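Local coordinates for uncharacterized protein (Arthrobacter sp., PDB 3KOP), which is of unknown function but adopts a cyclophilin-like fold and assembles from six copies of the chain, at residues L139-G142 / D143-W146. Numbering follows the deposited sequence.
Sequences LLNG and DTGW
Asn141 and Gly145 face each other as the hydrogen-bonded pair that closes a tight beta hairpin, each backbone N donating to the other's O over 2.9 Å. At the backbone angles of Gly145 a CB would run into the carbonyl O of Thr144. In the Asn141 side chain, CG lies between the backbone N and carbonyl carbon (chi1 70°), turning OD1 toward two backbone N-H groups. OD1 accepts from Thr144 N at 2.9 Å, almost straight onto the oxygen (C=O...N 167°), and from Asp143 N at 2.8 Å, more bent and tilted from the carbonyl plane: an Asx turn, extended to an Asx motif. OD1 thus holds the turn directly, ND2 through a water that also bonds Thr144 OG1. One pair further along, Leu140 CB lies over the rim of the ring, 3.8 Å from Trp146 CE3; CD1 turns to the Gly145 carbonyl, and CD2 makes a CH-pi contact 4.0 Å from the six-membered ring's centroid. Asp143 OD1 accepts a hydrogen bond from Asn136 ND2, and OD2 salt-bridges Arg68 NH2, of a neighbouring subunit; Trp146 meets Trp146 of two others. Beyond the hairpin, strand 145-157 runs on to pair with strands 33-39, 88-89 and 96-103 of the antiparallel sheet.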
# COMPACT_ATOMS: atom_id res chain seq x y z
N LEU F 139 6.26 -7.39 2.99
CA LEU F 139 7.52 -7.27 2.28
C LEU F 139 7.52 -5.96 1.50
O LEU F 139 7.34 -5.89 0.26
CB LEU F 139 7.79 -8.49 1.41
CG LEU F 139 8.48 -9.66 2.17
CD1 LEU F 139 8.48 -10.92 1.35
CD2 LEU F 139 9.95 -9.27 2.56
N LEU F 140 7.74 -4.91 2.27
CA LEU F 140 7.60 -3.53 1.80
C LEU F 140 8.54 -2.66 2.62
O LEU F 140 8.55 -2.77 3.84
CB LEU F 140 6.15 -3.09 2.01
CG LEU F 140 5.71 -1.66 1.81
CD1 LEU F 140 6.08 -1.15 0.49
CD2 LEU F 140 4.19 -1.57 1.99
N ASN F 141 9.33 -1.83 1.95
CA ASN F 141 10.28 -0.95 2.61
C ASN F 141 10.34 0.43 1.96
O ASN F 141 9.81 0.68 0.88
CB ASN F 141 11.69 -1.59 2.69
CG ASN F 141 12.39 -1.69 1.32
OD1 ASN F 141 12.45 -0.74 0.53
ND2 ASN F 141 13.01 -2.84 1.08
N GLY F 142 10.95 1.35 2.69
CA GLY F 142 11.08 2.73 2.27
C GLY F 142 12.20 3.04 1.29
O GLY F 142 12.37 4.18 0.94
N ASP F 143 12.95 2.03 0.85
CA ASP F 143 13.97 2.16 -0.20
C ASP F 143 13.32 2.06 -1.58
O ASP F 143 13.57 2.91 -2.45
CB ASP F 143 15.02 1.03 -0.13
CG ASP F 143 15.81 0.99 1.18
OD1 ASP F 143 15.92 2.01 1.88
OD2 ASP F 143 16.42 -0.08 1.47
N THR F 144 12.52 1.00 -1.78
CA THR F 144 11.95 0.72 -3.11
C THR F 144 10.45 0.42 -3.14
O THR F 144 9.89 0.40 -4.23
CB THR F 144 12.67 -0.45 -3.84
OG1 THR F 144 12.50 -1.66 -3.09
CG2 THR F 144 14.19 -0.15 -4.05
N GLY F 145 9.79 0.23 -1.99
CA GLY F 145 8.38 -0.20 -2.01
C GLY F 145 8.29 -1.69 -1.78
O GLY F 145 8.95 -2.20 -0.88
N TRP F 146 7.52 -2.39 -2.60
CA TRP F 146 7.33 -3.81 -2.46
C TRP F 146 8.59 -4.59 -2.87
O TRP F 146 9.25 -4.24 -3.85
CB TRP F 146 6.13 -4.28 -3.31
CG TRP F 146 4.81 -3.72 -2.88
CD1 TRP F 146 4.07 -2.77 -3.55
CD2 TRP F 146 4.03 -4.09 -1.73
NE1 TRP F 146 2.91 -2.51 -2.87
CE2 TRP F 146 2.87 -3.28 -1.74
CE3 TRP F 146 4.22 -4.98 -0.67
CZ2 TRP F 146 1.86 -3.40 -0.78
CZ3 TRP F 146 3.22 -5.11 0.29
CH2 TRP F 146 2.06 -4.32 0.24
O HOH W 1 14.61 -2.75 -1.43